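PDB 3FLP: SAP-like pentraxin, which probably acts as a calcium-dependent lectin that recognises sugar ligands, holding two calcium ions in each subunit of a doubly stacked heptamer. Local coordinates for residues Gln38-His44 / Trp159-Asp165; Asp6-Pro12 / Gly206-Ser212; Trp106-Arg112 / Glu126-His132; Leu74-Val80 / Val102-Trp106. All blocks are in the same frame, centred on the assembly; numbering follows the deposited sequence.

In the fold
The four contacts sample one beta sandwich, two antiparallel sheets laid face to face as a lectin scaffold. Contacts 1 and 2 are neighbours within one sheet, their centres 9 Å apart: strand 7-11 of contact 2 adjoins strand 161-169 of contact 1, with G161 O 2.8 Å from F11 N. Strand 33-42 leads from contact 1 to strand 100-107, the floor of contact 4, which alone pairs strands of the two sheets. Contact 3 shares W106 with contact 4 and closes its end, 27 Å from contact 1 between centres. A bound calcium ion lies about 12 Å from the W159 side chain, and one lies about 13 Å from that of V80.

Contact 1. Residues Gln38-His44 / Trp159-Asp165; sequences QRIKPFH and WSGELSD
W159 opens the second segment by laying the CZ2-CH2 end of its indole beside I40 and P42. With CG anti to the backbone N (chi1 -174°), the ring turns back over the first strand, and CH2 reaches I40 CB at 3.7 Å. S160 then accepts from F43 N through its carbonyl, while a water joins its OG to H44 NE2. At G161 the CA sits over one face of the F43 ring, 3.5 Å from the centroid; a backbone with phi of 150° is itself suited to glycine. E162 exchanges two backbone bonds with K41, and its extended side chain runs alongside the lysine, K41 NZ meeting OE1 at 2.8 Å from above the carboxylate plane. L163 returns to the face of I40, CD1 lying 4.1 Å from I40 CG2, and S164 repeats the paired backbone bonds with R39. Last, D165 OD2 receives R39 NE at 2.9 Å, nearly straight at 175°; R188 shares OD2 and Q167 holds OD1. K8 also reaches E162, and E171 of a neighbouring subunit reaches K41. One sheet face is therefore largely apolar, whereas the other carries buried, compensated charges that probably stay ionised, K41 carrying the network into the subunit interface.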
# COMPACT_ATOMS: atom_id res chain seq x y z
N GLN A 38 -29.10 -11.22 23.52
CA GLN A 38 -29.62 -11.72 22.25
C GLN A 38 -30.55 -10.71 21.59
O GLN A 38 -31.02 -9.77 22.22
CB GLN A 38 -30.37 -13.06 22.41
CG GLN A 38 -31.81 -12.96 22.86
CD GLN A 38 -31.97 -13.02 24.36
OE1 GLN A 38 -31.90 -14.09 24.96
NE2 GLN A 38 -32.16 -11.86 24.98
N ARG A 39 -30.79 -10.90 20.30
CA ARG A 39 -31.69 -10.03 19.55
C ARG A 39 -33.03 -10.76 19.45
O ARG A 39 -33.07 -11.94 19.10
CB ARG A 39 -31.10 -9.74 18.17
CG ARG A 39 -29.80 -8.93 18.24
CD ARG A 39 -28.96 -8.96 16.96
NE ARG A 39 -27.62 -8.47 17.26
CZ ARG A 39 -27.32 -7.19 17.50
NH1 ARG A 39 -28.27 -6.26 17.45
NH2 ARG A 39 -26.08 -6.85 17.84
N ILE A 40 -34.11 -10.07 19.80
CA ILE A 40 -35.43 -10.69 19.75
C ILE A 40 -36.50 -9.82 19.10
O ILE A 40 -36.45 -8.58 19.15
CB ILE A 40 -35.95 -11.06 21.17
CG1 ILE A 40 -35.93 -9.82 22.08
CG2 ILE A 40 -35.13 -12.19 21.77
CD1 ILE A 40 -36.56 -10.04 23.45
N LYS A 41 -37.45 -10.50 18.47
CA LYS A 41 -38.60 -9.87 17.82
C LYS A 41 -39.78 -10.60 18.43
O LYS A 41 -40.12 -11.70 18.01
CB LYS A 41 -38.56 -10.09 16.31
CG LYS A 41 -39.81 -9.58 15.60
CD LYS A 41 -39.87 -10.04 14.16
CE LYS A 41 -38.73 -9.47 13.33
NZ LYS A 41 -38.90 -9.81 11.89
N PRO A 42 -40.41 -10.01 19.46
CA PRO A 42 -41.55 -10.65 20.12
C PRO A 42 -42.85 -10.65 19.33
O PRO A 42 -43.16 -9.68 18.62
CB PRO A 42 -41.65 -9.88 21.43
CG PRO A 42 -41.27 -8.49 21.00
CD PRO A 42 -40.10 -8.71 20.08
N PHE A 43 -43.61 -11.74 19.44
CA PHE A 43 -44.89 -11.86 18.75
C PHE A 43 -46.09 -11.60 19.67
O PHE A 43 -47.21 -11.44 19.20
CB PHE A 43 -45.05 -13.25 18.12
CG PHE A 43 -44.21 -13.47 16.88
CD1 PHE A 43 -43.63 -12.39 16.21
CD2 PHE A 43 -44.04 -14.75 16.37
CE1 PHE A 43 -42.89 -12.60 15.04
CE2 PHE A 43 -43.30 -14.96 15.20
CZ PHE A 43 -42.73 -13.89 14.53
N HIS A 44 -45.86 -11.58 20.99
CA HIS A 44 -46.96 -11.32 21.92
C HIS A 44 -46.57 -10.55 23.17
O HIS A 44 -45.41 -10.56 23.60
CB HIS A 44 -47.67 -12.63 22.31
CG HIS A 44 -46.78 -13.69 22.88
ND1 HIS A 44 -46.18 -13.58 24.11
CD2 HIS A 44 -46.40 -14.90 22.39
CE1 HIS A 44 -45.48 -14.67 24.36
NE2 HIS A 44 -45.60 -15.49 23.33
N TRP A 159 -42.42 -18.72 24.70
CA TRP A 159 -42.14 -17.43 24.10
C TRP A 159 -42.13 -17.59 22.59
O TRP A 159 -41.38 -18.42 22.06
CB TRP A 159 -40.78 -16.90 24.55
CG TRP A 159 -40.51 -15.50 24.08
CD1 TRP A 159 -40.91 -14.34 24.68
CD2 TRP A 159 -39.80 -15.12 22.89
NE1 TRP A 159 -40.49 -13.26 23.94
CE2 TRP A 159 -39.81 -13.70 22.84
CE3 TRP A 159 -39.15 -15.83 21.87
CZ2 TRP A 159 -39.20 -12.98 21.80
CZ3 TRP A 159 -38.55 -15.11 20.83
CH2 TRP A 159 -38.58 -13.70 20.81
N SER A 160 -42.95 -16.82 21.90
CA SER A 160 -43.02 -16.88 20.45
C SER A 160 -42.43 -15.61 19.85
O SER A 160 -42.62 -14.52 20.40
CB SER A 160 -44.46 -17.07 19.99
OG SER A 160 -44.94 -18.35 20.38
N GLY A 161 -41.73 -15.76 18.74
CA GLY A 161 -41.12 -14.63 18.08
C GLY A 161 -39.87 -15.09 17.37
O GLY A 161 -39.68 -16.29 17.15
N GLU A 162 -39.00 -14.15 17.01
CA GLU A 162 -37.77 -14.49 16.32
C GLU A 162 -36.59 -14.14 17.22
O GLU A 162 -36.61 -13.15 17.95
CB GLU A 162 -37.69 -13.75 14.98
CG GLU A 162 -38.89 -14.07 14.08
CD GLU A 162 -38.93 -13.27 12.79
OE1 GLU A 162 -38.10 -12.36 12.60
OE2 GLU A 162 -39.81 -13.54 11.96
N LEU A 163 -35.56 -14.98 17.18
CA LEU A 163 -34.38 -14.77 18.01
C LEU A 163 -33.09 -14.99 17.23
O LEU A 163 -33.01 -15.86 16.37
CB LEU A 163 -34.45 -15.71 19.22
CG LEU A 163 -33.36 -15.64 20.28
CD1 LEU A 163 -33.92 -16.12 21.62
CD2 LEU A 163 -32.16 -16.48 19.85
N SER A 164 -32.08 -14.19 17.54
CA SER A 164 -30.79 -14.34 16.89
C SER A 164 -29.67 -13.72 17.71
O SER A 164 -29.91 -12.99 18.67
CB SER A 164 -30.80 -13.73 15.48
OG SER A 164 -30.47 -12.36 15.52
N ASP A 165 -28.43 -14.07 17.35
CA ASP A 165 -27.24 -13.55 18.01
C ASP A 165 -27.23 -13.76 19.53
O ASP A 165 -26.96 -12.84 20.30
CB ASP A 165 -27.11 -12.05 17.69
CG ASP A 165 -25.66 -11.58 17.62
OD1 ASP A 165 -24.75 -12.34 18.02
OD2 ASP A 165 -25.45 -10.43 17.19
O HOH W 1 -24.32 -8.59 19.24
O HOH W 2 -43.30 -12.79 22.58
O HOH W 3 -45.83 -18.30 23.02

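Contact 2. Residues Asp6-Pro12 / Gly206-Ser212; sequences DVKISFP and GVIVGIS
I9 and V209 form the close-packed heart of this antiparallel pairing, lying side by side with I9 CD1 3.8 Å from V209 CG2. The other branch of I9 does separate work: CG2, on the side of CB turned from the backbone N, is directed at V207 CB, 3.7 Å away. V207 in turn sends CG1 alongside the F11 ring, touching CD1 at 3.7 Å. L22 and W196 add to this apolar face. Between the strands, K8 and G210 exchange two backbone bonds, as do S10 and I208, and S212 N extends the series to D6 O at 2.7 Å.

The face bearing K8 and S10 is wetter and more polar. K8 stretches its methylene chain over the backbone of I211 and S212, CE passing 3.1 Å from I211 O, and delivers NZ to E162 on the adjoining strand. Across from S10, I208 is only partly buried, with M25 of a neighbouring subunit against it, and a water links S10 OG with I208 O. Water also gathers at the D6 end: one molecule donates to S212 O and, weakly, to D6 OD1, an oxygen that R188 holds by a salt bridge. P12 finishes the other end, its CG 3.3 Å from G206 O.

Strands from opposite ends of the sequence pair here, and the outer one, 207-211, continues the sheet into a neighbouring subunit through V207, I208 and V209, again antiparallel, an instance of sheet extension between subunits built on the jelly-roll sandwich of the pentraxin fold.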
# COMPACT_ATOMS: atom_id res chain seq x y z
N ASP A 6 -26.00 -13.54 12.24
CA ASP A 6 -27.29 -13.02 11.82
C ASP A 6 -28.32 -14.12 11.53
O ASP A 6 -29.44 -13.83 11.09
CB ASP A 6 -27.16 -12.10 10.58
CG ASP A 6 -26.45 -10.78 10.89
OD1 ASP A 6 -26.83 -10.09 11.86
OD2 ASP A 6 -25.52 -10.41 10.14
N VAL A 7 -27.95 -15.38 11.75
CA VAL A 7 -28.89 -16.48 11.54
C VAL A 7 -29.95 -16.30 12.62
O VAL A 7 -29.64 -15.90 13.74
CB VAL A 7 -28.20 -17.86 11.72
CG1 VAL A 7 -29.25 -18.98 11.87
CG2 VAL A 7 -27.31 -18.15 10.52
N LYS A 8 -31.21 -16.56 12.28
CA LYS A 8 -32.26 -16.41 13.27
C LYS A 8 -33.13 -17.66 13.34
O LYS A 8 -33.17 -18.47 12.42
CB LYS A 8 -33.13 -15.19 12.94
CG LYS A 8 -34.14 -15.43 11.83
CD LYS A 8 -35.03 -14.22 11.58
CE LYS A 8 -35.96 -14.46 10.39
NZ LYS A 8 -36.83 -13.29 10.12
N ILE A 9 -33.83 -17.80 14.46
CA ILE A 9 -34.73 -18.92 14.67
C ILE A 9 -36.09 -18.33 14.99
O ILE A 9 -36.20 -17.43 15.82
CB ILE A 9 -34.30 -19.79 15.88
CG1 ILE A 9 -32.92 -20.42 15.63
CG2 ILE A 9 -35.35 -20.87 16.14
CD1 ILE A 9 -32.89 -21.44 14.53
N SER A 10 -37.12 -18.81 14.30
CA SER A 10 -38.48 -18.34 14.54
C SER A 10 -39.23 -19.39 15.36
O SER A 10 -39.22 -20.57 15.02
CB SER A 10 -39.22 -18.11 13.22
OG SER A 10 -38.58 -17.11 12.45
N PHE A 11 -39.85 -18.94 16.44
CA PHE A 11 -40.65 -19.80 17.32
C PHE A 11 -42.07 -19.37 16.97
O PHE A 11 -42.60 -18.43 17.55
CB PHE A 11 -40.30 -19.49 18.78
CG PHE A 11 -38.88 -19.83 19.15
CD1 PHE A 11 -38.55 -21.11 19.57
CD2 PHE A 11 -37.87 -18.88 19.04
CE1 PHE A 11 -37.22 -21.45 19.86
CE2 PHE A 11 -36.55 -19.20 19.33
CZ PHE A 11 -36.22 -20.49 19.74
N PRO A 12 -42.69 -20.07 16.01
CA PRO A 12 -44.04 -19.88 15.45
C PRO A 12 -45.19 -19.61 16.41
O PRO A 12 -45.97 -18.67 16.22
CB PRO A 12 -44.27 -21.15 14.64
CG PRO A 12 -42.88 -21.58 14.28
CD PRO A 12 -42.16 -21.37 15.57
N GLY A 206 -41.01 -27.73 14.86
CA GLY A 206 -41.23 -26.69 13.87
C GLY A 206 -40.61 -25.31 13.97
O GLY A 206 -41.23 -24.35 13.50
N VAL A 207 -39.42 -25.18 14.55
CA VAL A 207 -38.80 -23.86 14.59
C VAL A 207 -38.34 -23.60 13.16
O VAL A 207 -38.08 -24.54 12.41
CB VAL A 207 -37.59 -23.80 15.55
CG1 VAL A 207 -38.07 -23.79 17.00
CG2 VAL A 207 -36.66 -24.99 15.31
N ILE A 208 -38.27 -22.33 12.78
CA ILE A 208 -37.88 -21.96 11.43
C ILE A 208 -36.51 -21.31 11.41
O ILE A 208 -36.27 -20.34 12.13
CB ILE A 208 -38.90 -20.99 10.80
CG1 ILE A 208 -40.31 -21.58 10.89
CG2 ILE A 208 -38.54 -20.72 9.35
CD1 ILE A 208 -41.41 -20.62 10.48
N VAL A 209 -35.61 -21.85 10.59
CA VAL A 209 -34.26 -21.31 10.47
C VAL A 209 -34.24 -20.31 9.31
O VAL A 209 -34.61 -20.64 8.18
CB VAL A 209 -33.22 -22.43 10.19
CG1 VAL A 209 -31.83 -21.81 10.06
CG2 VAL A 209 -33.24 -23.47 11.32
N GLY A 210 -33.80 -19.09 9.60
CA GLY A 210 -33.73 -18.07 8.58
C GLY A 210 -32.65 -17.05 8.88
O GLY A 210 -31.69 -17.33 9.60
N ILE A 211 -32.82 -15.85 8.33
CA ILE A 211 -31.85 -14.78 8.51
C ILE A 211 -32.49 -13.55 9.15
O ILE A 211 -33.59 -13.14 8.79
CB ILE A 211 -31.24 -14.36 7.14
CG1 ILE A 211 -30.45 -15.53 6.54
CG2 ILE A 211 -30.35 -13.13 7.31
CD1 ILE A 211 -29.21 -15.91 7.36
N SER A 212 -31.78 -12.96 10.11
CA SER A 212 -32.25 -11.76 10.78
C SER A 212 -31.77 -10.52 10.04
O SER A 212 -30.60 -10.43 9.69
CB SER A 212 -31.72 -11.72 12.21
OG SER A 212 -31.70 -10.39 12.68
O HOH W 4 -28.94 -8.78 10.86
O HOH W 5 -28.65 -10.62 13.76
O HOH W 6 -36.66 -17.95 10.70

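Contact 3. Residues Trp106-Arg112 / Glu126-His132; sequences WSGVDGR and ENVGKGH
W106 reaches across to the loop 126-132 and meets it almost wholly with the edge of its indole. From CB, the chi1 of 174° turns CG away from the backbone N and carries the ring toward the loop. CD1 comes first, 4.1 Å from V128 CG1. NE1 follows and donates to V128 O at 2.8 Å; the oxygen lies in the ring plane, although the donor stands above the plane of that carbonyl. Further along, CZ2 is 3.5 Å from G129 O, and CH2, at the far corner, is 3.4 Å from H132 O. Three backbone carbonyls thus line one indole edge, and the single N-H fixes which of them is bonded.

Backbone bonds fasten the rest. G131 N, within the type II turn G129-H132, donates to G108 O, and V128 N donates to G111 O at 172°. G111 CA fits against K130 CA at 3.6 Å, a closeness that a residue without a side chain permits. R112 NE makes a salt bridge with E126 OE2, its hydrogen bond weak and the two flat groups nearly perpendicular, while E95 of a neighbouring subunit takes R112 NH2. Waters connect D110 O with E126 OE1 and with K130 NZ.

D110 OD1 accepts from R112 N, an Asx turn in the hairpin between strands 100-107 and 112-117. Here the hairpin tip, with a glycine-rich loop folded onto it, closes one end of the beta sandwich of the pentraxin fold.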
# COMPACT_ATOMS: atom_id res chain seq x y z
N TRP A 106 -26.40 -10.97 35.46
CA TRP A 106 -26.58 -11.49 36.81
C TRP A 106 -25.26 -11.83 37.49
O TRP A 106 -24.39 -12.46 36.90
CB TRP A 106 -27.44 -12.76 36.81
CG TRP A 106 -27.50 -13.39 38.18
CD1 TRP A 106 -28.14 -12.89 39.28
CD2 TRP A 106 -26.87 -14.60 38.60
NE1 TRP A 106 -27.94 -13.72 40.36
CE2 TRP A 106 -27.16 -14.78 39.97
CE3 TRP A 106 -26.07 -15.55 37.95
CZ2 TRP A 106 -26.69 -15.87 40.71
CZ3 TRP A 106 -25.60 -16.64 38.68
CH2 TRP A 106 -25.92 -16.79 40.05
N SER A 107 -25.15 -11.44 38.75
CA SER A 107 -23.96 -11.72 39.53
C SER A 107 -24.36 -12.31 40.87
O SER A 107 -24.98 -11.64 41.69
CB SER A 107 -23.16 -10.44 39.76
OG SER A 107 -21.99 -10.71 40.51
N GLY A 108 -24.00 -13.58 41.09
CA GLY A 108 -24.32 -14.22 42.34
C GLY A 108 -23.34 -13.79 43.42
O GLY A 108 -23.58 -14.00 44.61
N VAL A 109 -22.23 -13.19 43.00
CA VAL A 109 -21.21 -12.74 43.94
C VAL A 109 -21.78 -11.65 44.85
O VAL A 109 -21.60 -11.70 46.06
CB VAL A 109 -19.95 -12.18 43.21
CG1 VAL A 109 -18.91 -11.78 44.23
CG2 VAL A 109 -19.38 -13.23 42.27
N ASP A 110 -22.48 -10.68 44.26
CA ASP A 110 -23.07 -9.59 45.03
C ASP A 110 -24.59 -9.61 44.99
O ASP A 110 -25.24 -8.81 45.65
CB ASP A 110 -22.54 -8.24 44.53
CG ASP A 110 -22.97 -7.91 43.10
OD1 ASP A 110 -23.54 -8.79 42.41
OD2 ASP A 110 -22.73 -6.77 42.66
N GLY A 111 -25.16 -10.54 44.21
CA GLY A 111 -26.61 -10.64 44.11
C GLY A 111 -27.26 -9.52 43.30
O GLY A 111 -28.44 -9.22 43.48
N ARG A 112 -26.50 -8.90 42.41
CA ARG A 112 -27.04 -7.82 41.59
C ARG A 112 -27.53 -8.28 40.23
O ARG A 112 -26.90 -9.08 39.55
CB ARG A 112 -26.00 -6.71 41.39
CG ARG A 112 -26.46 -5.61 40.45
CD ARG A 112 -25.51 -4.44 40.44
NE ARG A 112 -25.44 -3.81 41.76
CZ ARG A 112 -24.71 -2.73 42.03
NH1 ARG A 112 -23.98 -2.15 41.08
NH2 ARG A 112 -24.71 -2.23 43.26
N GLU A 126 -31.29 -5.49 43.62
CA GLU A 126 -30.42 -6.18 44.57
C GLU A 126 -31.05 -7.46 45.08
O GLU A 126 -32.22 -7.74 44.85
CB GLU A 126 -30.11 -5.25 45.75
CG GLU A 126 -29.34 -3.99 45.38
CD GLU A 126 -28.05 -4.28 44.63
OE1 GLU A 126 -27.30 -5.18 45.06
OE2 GLU A 126 -27.78 -3.60 43.62
N ASN A 127 -30.23 -8.25 45.77
CA ASN A 127 -30.66 -9.50 46.36
C ASN A 127 -31.34 -10.49 45.42
O ASN A 127 -32.40 -11.04 45.73
CB ASN A 127 -31.55 -9.18 47.56
CG ASN A 127 -30.79 -8.41 48.62
OD1 ASN A 127 -29.84 -8.94 49.22
ND2 ASN A 127 -31.17 -7.16 48.85
N VAL A 128 -30.71 -10.73 44.28
CA VAL A 128 -31.22 -11.71 43.32
C VAL A 128 -30.18 -12.83 43.26
O VAL A 128 -29.11 -12.66 42.67
CB VAL A 128 -31.39 -11.11 41.90
CG1 VAL A 128 -31.85 -12.20 40.95
CG2 VAL A 128 -32.40 -9.97 41.91
N GLY A 129 -30.51 -13.96 43.88
CA GLY A 129 -29.60 -15.09 43.89
C GLY A 129 -28.27 -14.76 44.54
O GLY A 129 -27.23 -15.28 44.14
N LYS A 130 -28.30 -13.89 45.55
CA LYS A 130 -27.08 -13.51 46.24
C LYS A 130 -26.44 -14.70 46.93
O LYS A 130 -27.10 -15.41 47.70
CB LYS A 130 -27.37 -12.40 47.25
CG LYS A 130 -26.15 -11.95 48.03
CD LYS A 130 -26.40 -10.63 48.74
CE LYS A 130 -25.21 -10.25 49.62
NZ LYS A 130 -25.21 -8.79 49.90
N GLY A 131 -25.15 -14.91 46.65
CA GLY A 131 -24.43 -16.02 47.24
C GLY A 131 -24.72 -17.34 46.53
O GLY A 131 -24.17 -18.38 46.89
N HIS A 132 -25.59 -17.30 45.53
CA HIS A 132 -25.92 -18.52 44.81
C HIS A 132 -24.97 -18.82 43.67
O HIS A 132 -24.55 -17.92 42.94
CB HIS A 132 -27.34 -18.47 44.24
CG HIS A 132 -27.73 -19.70 43.49
ND1 HIS A 132 -27.96 -20.91 44.11
CD2 HIS A 132 -27.91 -19.92 42.16
CE1 HIS A 132 -28.26 -21.82 43.20
NE2 HIS A 132 -28.24 -21.24 42.01
O HOH W 7 -27.49 -7.66 45.97
O HOH W 8 -24.41 -7.16 47.85

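Contact 4. Residues Leu74-Val80 / Val102-Trp106; sequences LNLGLQV and VCHVW
V80 sets its CG2 methyl over one face of the W106 indole, 3.9 Å from the centroid of the five-membered ring and nearly along its normal, a CH-pi contact. CG1 of the same valine reaches the six-membered part, 3.8 Å from CZ2, so both branches rest on the tryptophan. L78 crosses W106 at about a right angle, bringing CD2 to within 4.0 Å of W106 CB.

At the other end L76 and V102 approach tip to tip. The CD2 methyl of L76 lies 3.7 Å from V102 CG1, and L74 adds a looser contact through CD2 to V102 CG2.

Between these apolar ends stands H104, the one polar side chain that bridges the gap. Its CG lies anti to the carbonyl carbon (chi1 -74°), which sends the imidazole toward strand 73-80, between L76 and L78. NE2 then donates to G77 O at 3.0 Å, with the oxygen near the ring plane, but the angle of 124° makes the bond weak. T64 touches the imidazole as well.

The two strands belong to different sheets, with segment axes 8.6 Å apart at closest and directions 36° from parallel, as in an aligned beta sandwich. C103 faces away from this interior and forms the disulfide with C37 within its own sheet. Cohesion between the layers at this point rests on buried hydrocarbon and aromatic surface, to which the bent imidazole bond probably adds more specificity than strength.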
# COMPACT_ATOMS: atom_id res chain seq x y z
N LEU A 74 -41.66 -2.14 28.00
CA LEU A 74 -41.00 -3.44 28.10
C LEU A 74 -40.61 -3.77 29.54
O LEU A 74 -40.07 -2.93 30.25
CB LEU A 74 -39.73 -3.47 27.25
CG LEU A 74 -38.89 -4.75 27.36
CD1 LEU A 74 -39.68 -5.95 26.82
CD2 LEU A 74 -37.59 -4.58 26.59
N ASN A 75 -40.91 -4.99 29.96
CA ASN A 75 -40.55 -5.45 31.30
C ASN A 75 -39.70 -6.71 31.15
O ASN A 75 -40.11 -7.68 30.53
CB ASN A 75 -41.81 -5.74 32.12
CG ASN A 75 -42.11 -4.65 33.12
OD1 ASN A 75 -42.23 -3.47 32.77
ND2 ASN A 75 -42.22 -5.03 34.39
N LEU A 76 -38.50 -6.68 31.73
CA LEU A 76 -37.60 -7.82 31.64
C LEU A 76 -37.49 -8.49 33.00
O LEU A 76 -37.23 -7.84 34.01
CB LEU A 76 -36.22 -7.38 31.14
CG LEU A 76 -36.21 -6.75 29.75
CD1 LEU A 76 -34.83 -6.17 29.45
CD2 LEU A 76 -36.60 -7.80 28.70
N GLY A 77 -37.69 -9.80 33.01
CA GLY A 77 -37.62 -10.53 34.26
C GLY A 77 -36.52 -11.55 34.34
O GLY A 77 -36.00 -12.04 33.33
N LEU A 78 -36.15 -11.87 35.58
CA LEU A 78 -35.12 -12.85 35.86
C LEU A 78 -35.51 -13.66 37.09
O LEU A 78 -36.07 -13.13 38.05
CB LEU A 78 -33.79 -12.15 36.13
CG LEU A 78 -32.62 -13.08 36.52
CD1 LEU A 78 -32.32 -14.03 35.36
CD2 LEU A 78 -31.39 -12.25 36.88
N GLN A 79 -35.22 -14.95 37.05
CA GLN A 79 -35.49 -15.83 38.16
C GLN A 79 -34.23 -16.67 38.35
O GLN A 79 -33.71 -17.22 37.38
CB GLN A 79 -36.72 -16.71 37.88
CG GLN A 79 -36.87 -17.86 38.88
CD GLN A 79 -38.19 -18.62 38.76
OE1 GLN A 79 -38.30 -19.75 39.24
NE2 GLN A 79 -39.18 -18.00 38.13
N VAL A 80 -33.73 -16.72 39.58
CA VAL A 80 -32.53 -17.50 39.88
C VAL A 80 -32.80 -18.43 41.06
O VAL A 80 -33.35 -18.02 42.08
CB VAL A 80 -31.32 -16.60 40.23
CG1 VAL A 80 -30.11 -17.47 40.57
CG2 VAL A 80 -31.00 -15.68 39.07
N VAL A 102 -31.77 -7.34 23.76
CA VAL A 102 -32.03 -7.47 25.19
C VAL A 102 -30.90 -8.24 25.85
O VAL A 102 -30.34 -9.18 25.28
CB VAL A 102 -33.39 -8.20 25.43
CG1 VAL A 102 -33.49 -8.67 26.87
CG2 VAL A 102 -34.54 -7.26 25.11
N CYS A 103 -30.55 -7.82 27.06
CA CYS A 103 -29.50 -8.48 27.78
C CYS A 103 -29.80 -8.53 29.28
O CYS A 103 -30.28 -7.55 29.85
CB CYS A 103 -28.16 -7.79 27.52
SG CYS A 103 -26.76 -8.89 27.89
N HIS A 104 -29.54 -9.68 29.89
CA HIS A 104 -29.74 -9.87 31.33
C HIS A 104 -28.36 -10.09 31.95
O HIS A 104 -27.62 -10.98 31.52
CB HIS A 104 -30.59 -11.11 31.61
CG HIS A 104 -32.05 -10.93 31.31
ND1 HIS A 104 -32.53 -10.77 30.03
CD2 HIS A 104 -33.13 -10.93 32.12
CE1 HIS A 104 -33.85 -10.69 30.06
NE2 HIS A 104 -34.24 -10.78 31.32
N VAL A 105 -28.03 -9.29 32.95
CA VAL A 105 -26.75 -9.40 33.64
C VAL A 105 -27.00 -9.85 35.08
O VAL A 105 -27.72 -9.18 35.82
CB VAL A 105 -26.03 -8.03 33.65
CG1 VAL A 105 -24.81 -8.07 34.56
CG2 VAL A 105 -25.62 -7.67 32.21
N TRP A 106 -26.40 -10.97 35.46
CA TRP A 106 -26.58 -11.49 36.81
C TRP A 106 -25.26 -11.83 37.49
O TRP A 106 -24.39 -12.46 36.90
CB TRP A 106 -27.44 -12.76 36.81
CG TRP A 106 -27.50 -13.39 38.18
CD1 TRP A 106 -28.14 -12.89 39.28
CD2 TRP A 106 -26.87 -14.60 38.60
NE1 TRP A 106 -27.94 -13.72 40.36
CE2 TRP A 106 -27.16 -14.78 39.97
CE3 TRP A 106 -26.07 -15.55 37.95
CZ2 TRP A 106 -26.69 -15.87 40.71
CZ3 TRP A 106 -25.60 -16.64 38.68
CH2 TRP A 106 -25.92 -16.79 40.05